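Local coordinates for RagA protein (Porphyromonas gingivalis, PDB 6SLN) that is an outer-membrane beta-barrel receptor of the TonB-dependent family that probably imports its substrate across the outer membrane, at residues Gly640-Thr654 against Leu665-Glu678. Numbering follows the deposited sequence.
Sequences GNSEIGNYNHQALVT and LSISTAGNPDLSWE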
loop_
_atom_site.group_PDB
_atom_site.type_symbol
_atom_site.label_atom_id
_atom_site.label_comp_id
_atom_site.label_asym_id
_atom_site.label_seq_id
_atom_site.Cartn_x
_atom_site.Cartn_y
_atom_site.Cartn_z
ATOM N N GLY A 640 16.090 -23.486 26.329
ATOM C CA GLY A 640 15.403 -23.727 25.085
ATOM C C GLY A 640 15.917 -22.839 23.970
ATOM O O GLY A 640 16.539 -21.801 24.205
ATOM N N ASN A 641 15.665 -23.288 22.743
ATOM C CA ASN A 641 15.910 -22.511 21.547
ATOM C C ASN A 641 14.723 -22.722 20.626
ATOM O O ASN A 641 14.309 -23.865 20.401
ATOM C CB ASN A 641 17.222 -22.918 20.853
ATOM C CG ASN A 641 17.539 -22.025 19.636
ATOM O OD1 ASN A 641 16.860 -21.029 19.391
ATOM N ND2 ASN A 641 18.546 -22.392 18.876
ATOM N N SER A 642 14.170 -21.621 20.109
ATOM C CA SER A 642 12.997 -21.710 19.246
ATOM C C SER A 642 13.050 -20.679 18.131
ATOM O O SER A 642 12.021 -20.410 17.492
ATOM C CB SER A 642 11.714 -21.515 20.030
ATOM O OG SER A 642 11.869 -20.426 20.916
ATOM N N GLU A 643 14.220 -20.091 17.892
ATOM C CA GLU A 643 14.368 -19.107 16.830
ATOM C C GLU A 643 14.247 -19.821 15.493
ATOM O O GLU A 643 15.231 -20.129 14.822
ATOM C CB GLU A 643 15.693 -18.370 16.938
ATOM C CG GLU A 643 15.618 -17.099 17.727
ATOM C CD GLU A 643 14.312 -16.370 17.561
ATOM O OE1 GLU A 643 13.891 -16.141 16.397
ATOM O OE2 GLU A 643 13.713 -16.026 18.611
ATOM N N ILE A 644 13.012 -20.072 15.087
ATOM C CA ILE A 644 12.717 -20.538 13.746
ATOM C C ILE A 644 11.566 -19.704 13.193
ATOM O O ILE A 644 11.097 -18.764 13.831
ATOM C CB ILE A 644 12.367 -22.030 13.724
ATOM C CG1 ILE A 644 11.102 -22.243 14.563
ATOM C CG2 ILE A 644 13.542 -22.841 14.257
ATOM C CD1 ILE A 644 10.564 -23.665 14.511
ATOM N N GLY A 645 11.113 -20.067 11.997
ATOM C CA GLY A 645 9.950 -19.428 11.414
ATOM C C GLY A 645 8.738 -19.500 12.327
ATOM O O GLY A 645 8.723 -20.166 13.362
ATOM N N ASN A 646 7.691 -18.781 11.922
ATOM C CA ASN A 646 6.509 -18.611 12.755
ATOM C C ASN A 646 5.458 -19.701 12.571
ATOM O O ASN A 646 4.608 -19.877 13.450
ATOM C CB ASN A 646 5.862 -17.248 12.474
ATOM C CG ASN A 646 6.763 -16.095 12.838
ATOM O OD1 ASN A 646 7.343 -16.079 13.928
ATOM N ND2 ASN A 646 6.873 -15.103 11.932
ATOM N N TYR A 647 5.488 -20.425 11.457
ATOM C CA TYR A 647 4.400 -21.305 11.057
ATOM C C TYR A 647 4.967 -22.571 10.417
ATOM O O TYR A 647 4.631 -22.933 9.295
ATOM C CB TYR A 647 3.464 -20.619 10.060
ATOM C CG TYR A 647 3.031 -19.220 10.422
ATOM C CD1 TYR A 647 2.099 -18.999 11.446
ATOM C CD2 TYR A 647 3.538 -18.112 9.732
ATOM C CE1 TYR A 647 1.693 -17.721 11.781
ATOM C CE2 TYR A 647 3.128 -16.813 10.057
ATOM C CZ TYR A 647 2.199 -16.622 11.083
ATOM O OH TYR A 647 1.793 -15.339 11.431
ATOM N N ASN A 648 5.848 -23.265 11.123
ATOM C CA ASN A 648 6.594 -24.360 10.518
ATOM C C ASN A 648 6.043 -25.737 10.830
ATOM O O ASN A 648 6.630 -26.727 10.378
ATOM C CB ASN A 648 8.057 -24.307 10.962
ATOM C CG ASN A 648 8.841 -23.229 10.254
ATOM O OD1 ASN A 648 8.718 -23.037 9.042
ATOM N ND2 ASN A 648 9.641 -22.503 11.013
ATOM N N HIS A 649 4.963 -25.840 11.614
ATOM C CA HIS A 649 4.375 -27.135 11.924
ATOM C C HIS A 649 3.085 -27.422 11.171
ATOM O O HIS A 649 2.753 -28.595 10.975
ATOM C CB HIS A 649 4.103 -27.256 13.429
ATOM C CG HIS A 649 3.317 -26.117 13.995
ATOM N ND1 HIS A 649 1.943 -26.138 14.089
ATOM C CD2 HIS A 649 3.713 -24.924 14.502
ATOM C CE1 HIS A 649 1.525 -25.006 14.626
ATOM N NE2 HIS A 649 2.579 -24.254 14.891
ATOM N N GLN A 650 2.369 -26.392 10.737
ATOM C CA GLN A 650 1.103 -26.584 10.056
ATOM C C GLN A 650 1.312 -27.193 8.669
ATOM O O GLN A 650 2.297 -26.898 7.985
ATOM C CB GLN A 650 0.379 -25.238 9.966
ATOM C CG GLN A 650 0.150 -24.577 11.335
ATOM C CD GLN A 650 1.180 -23.498 11.689
ATOM O OE1 GLN A 650 2.374 -23.625 11.396
ATOM N NE2 GLN A 650 0.720 -22.445 12.346
ATOM N N ALA A 651 0.381 -28.059 8.255
ATOM C CA ALA A 651 0.362 -28.593 6.894
ATOM C C ALA A 651 -0.600 -27.755 6.065
ATOM O O ALA A 651 -1.803 -27.748 6.336
ATOM C CB ALA A 651 -0.052 -30.060 6.876
ATOM N N LEU A 652 -0.082 -27.065 5.051
ATOM C CA LEU A 652 -0.787 -25.911 4.513
ATOM C C LEU A 652 -1.077 -26.013 3.028
ATOM O O LEU A 652 -0.380 -26.693 2.278
ATOM C CB LEU A 652 -0.008 -24.643 4.766
ATOM C CG LEU A 652 0.033 -24.406 6.260
ATOM C CD1 LEU A 652 1.089 -23.347 6.582
ATOM C CD2 LEU A 652 -1.376 -24.025 6.707
ATOM N N VAL A 653 -2.125 -25.298 2.622
ATOM C CA VAL A 653 -2.409 -25.033 1.222
ATOM C C VAL A 653 -2.433 -23.524 1.050
ATOM O O VAL A 653 -2.574 -22.760 2.011
ATOM C CB VAL A 653 -3.729 -25.670 0.739
ATOM C CG1 VAL A 653 -3.725 -27.178 1.030
ATOM C CG2 VAL A 653 -4.923 -24.985 1.387
ATOM N N THR A 654 -2.265 -23.092 -0.191
ATOM C CA THR A 654 -2.193 -21.669 -0.467
ATOM C C THR A 654 -2.759 -21.414 -1.851
ATOM O O THR A 654 -3.014 -22.340 -2.628
ATOM C CB THR A 654 -0.751 -21.137 -0.334
ATOM O OG1 THR A 654 -0.776 -19.738 -0.024
ATOM C CG2 THR A 654 0.066 -21.372 -1.616
ATOM N N LEU A 665 -5.825 -23.955 -5.681
ATOM C CA LEU A 665 -5.121 -24.308 -4.454
ATOM C C LEU A 665 -3.959 -25.252 -4.743
ATOM O O LEU A 665 -4.071 -26.156 -5.582
ATOM C CB LEU A 665 -6.079 -24.957 -3.454
ATOM C CG LEU A 665 -7.138 -23.998 -2.938
ATOM C CD1 LEU A 665 -8.151 -24.767 -2.092
ATOM C CD2 LEU A 665 -6.434 -22.938 -2.152
ATOM N N SER A 666 -2.843 -25.040 -4.043
ATOM C CA SER A 666 -1.707 -25.950 -4.103
ATOM C C SER A 666 -1.193 -26.199 -2.699
ATOM O O SER A 666 -1.276 -25.334 -1.822
ATOM C CB SER A 666 -0.562 -25.414 -4.964
ATOM O OG SER A 666 -0.950 -25.392 -6.329
ATOM N N ILE A 667 -0.677 -27.406 -2.486
ATOM C CA ILE A 667 -0.105 -27.742 -1.195
ATOM C C ILE A 667 1.115 -26.870 -0.994
ATOM O O ILE A 667 2.022 -26.859 -1.832
ATOM C CB ILE A 667 0.261 -29.223 -1.145
ATOM C CG1 ILE A 667 -0.974 -30.047 -0.822
ATOM C CG2 ILE A 667 1.385 -29.454 -0.132
ATOM C CD1 ILE A 667 -1.046 -31.350 -1.571
ATOM N N SER A 668 1.156 -26.125 0.100
ATOM C CA SER A 668 2.342 -25.298 0.274
ATOM C C SER A 668 3.357 -25.903 1.231
ATOM O O SER A 668 4.546 -25.871 0.940
ATOM C CB SER A 668 1.958 -23.877 0.718
ATOM O OG SER A 668 1.973 -23.710 2.119
ATOM N N THR A 669 2.968 -26.476 2.358
ATOM C CA THR A 669 3.999 -27.019 3.226
ATOM C C THR A 669 3.741 -28.482 3.503
ATOM O O THR A 669 2.604 -28.955 3.455
ATOM C CB THR A 669 4.112 -26.270 4.553
ATOM O OG1 THR A 669 2.927 -26.495 5.334
ATOM C CG2 THR A 669 4.317 -24.770 4.280
ATOM N N ALA A 670 4.832 -29.186 3.796
ATOM C CA ALA A 670 4.743 -30.580 4.200
ATOM C C ALA A 670 4.146 -30.708 5.601
ATOM O O ALA A 670 3.213 -31.505 5.827
ATOM C CB ALA A 670 6.131 -31.217 4.131
ATOM N N GLY A 671 4.669 -29.928 6.552
ATOM C CA GLY A 671 4.191 -29.946 7.921
ATOM C C GLY A 671 4.950 -30.920 8.814
ATOM O O GLY A 671 5.688 -31.793 8.357
ATOM N N ASN A 672 4.770 -30.732 10.128
ATOM C CA ASN A 672 5.357 -31.565 11.175
ATOM C C ASN A 672 4.629 -31.347 12.504
ATOM O O ASN A 672 5.005 -30.465 13.293
ATOM C CB ASN A 672 6.848 -31.278 11.328
ATOM C CG ASN A 672 7.473 -32.076 12.441
ATOM O OD1 ASN A 672 8.284 -31.563 13.212
ATOM N ND2 ASN A 672 7.090 -33.347 12.543
ATOM N N PRO A 673 3.590 -32.140 12.790
ATOM C CA PRO A 673 2.768 -31.874 13.983
ATOM C C PRO A 673 3.535 -31.912 15.289
ATOM O O PRO A 673 3.124 -31.242 16.245
ATOM C CB PRO A 673 1.708 -32.976 13.932
ATOM C CG PRO A 673 1.656 -33.400 12.507
ATOM C CD PRO A 673 3.069 -33.269 12.005
ATOM N N ASP A 674 4.652 -32.632 15.364
ATOM C CA ASP A 674 5.367 -32.759 16.622
ATOM C C ASP A 674 6.532 -31.779 16.767
ATOM O O ASP A 674 7.325 -31.918 17.707
ATOM C CB ASP A 674 5.834 -34.201 16.799
ATOM C CG ASP A 674 4.669 -35.147 17.074
ATOM O OD1 ASP A 674 3.940 -34.942 18.072
ATOM O OD2 ASP A 674 4.470 -36.080 16.272
ATOM N N LEU A 675 6.638 -30.778 15.890
ATOM C CA LEU A 675 7.601 -29.705 16.088
ATOM C C LEU A 675 7.530 -29.173 17.511
ATOM O O LEU A 675 6.456 -28.817 17.991
ATOM C CB LEU A 675 7.328 -28.570 15.108
ATOM C CG LEU A 675 8.545 -27.684 14.812
ATOM C CD1 LEU A 675 9.739 -28.521 14.327
ATOM C CD2 LEU A 675 8.185 -26.654 13.785
ATOM N N SER A 676 8.679 -29.108 18.178
ATOM C CA SER A 676 8.743 -28.556 19.525
ATOM C C SER A 676 10.086 -27.853 19.712
ATOM O O SER A 676 10.885 -27.715 18.775
ATOM C CB SER A 676 8.498 -29.657 20.564
ATOM O OG SER A 676 8.261 -29.133 21.869
ATOM N N TRP A 677 10.313 -27.375 20.933
ATOM C CA TRP A 677 11.565 -26.720 21.282
ATOM C C TRP A 677 12.767 -27.586 20.941
ATOM O O TRP A 677 12.734 -28.813 21.087
ATOM C CB TRP A 677 11.605 -26.428 22.771
ATOM C CG TRP A 677 10.663 -25.409 23.175
ATOM C CD1 TRP A 677 9.326 -25.564 23.361
ATOM C CD2 TRP A 677 10.963 -24.045 23.467
ATOM N NE1 TRP A 677 8.768 -24.379 23.757
ATOM C CE2 TRP A 677 9.750 -23.424 23.826
ATOM C CE3 TRP A 677 12.136 -23.290 23.473
ATOM C CZ2 TRP A 677 9.673 -22.075 24.171
ATOM C CZ3 TRP A 677 12.062 -21.958 23.826
ATOM C CH2 TRP A 677 10.842 -21.362 24.168
ATOM N N GLU A 678 13.839 -26.928 20.496
ATOM C CA GLU A 678 15.175 -27.506 20.555
ATOM C C GLU A 678 15.705 -27.310 21.972
ATOM O O GLU A 678 15.603 -26.218 22.537
ATOM C CB GLU A 678 16.080 -26.846 19.516
ATOM C CG GLU A 678 17.575 -27.039 19.694
ATOM C CD GLU A 678 18.385 -26.306 18.607
ATOM O OE1 GLU A 678 18.267 -26.733 17.427
ATOM O OE2 GLU A 678 19.120 -25.314 18.926
#
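W677 turns one face of its indole to S642, whose CB sits 4.0 Å from the centroid of the six-membered ring in a CH-pi contact, while the backbone N of N641 meets the ring at its edge. This is where the barrel strands 627-641 and 678-691 of the TonB-dependent receptor end their antiparallel pairing and give way to a long loop connection, closed farther out by the small hairpin of strands 652-655 and 665-667. N641 and E678 form the last hydrogen-bonded pair of the barrel part, joined by two backbone bonds. Their side chains run alongside each other on the same face: CG of N641 lies anti to its backbone N (chi1 -176°), which lays the amide beside the E678 chain, and ND2 gives a bond to OE2 at 3.0 Å. The amide and carboxylate planes stand 78° apart, and OE2 is met from above its plane. OG of S642 is hydrogen-bonded to OH of Y569, NE1 of W677 to O of R603, and OE1 of E678 to the backbone N of L711.

Midway, I644 and L675 meet tip to tip, CD1 to CD2 at 3.9 Å, with L711 packed against both. CD2 of L675 also lies 3.7 Å from CB of N648. The backbone N of N672 gives a nearly straight bond to O of H649, and residues N672-L675 then fold into a type I turn.

In the outer hairpin, T654 and S666 exchange two backbone bonds, and V653 with I667 is a non-hydrogen-bonded pair. Residues 652-654 also pair antiparallel with a strand of another protein's chain, so the sheet continues across that interface. Next to the V653-I667 pair, O of L652 takes the backbone N of S668; OG1 of T669, set between backbone N and carbonyl carbon (chi1 68°), donates to O of Q650 at 2.8 Å and accepts a weak bond from the backbone N of L652 at 3.1 Å.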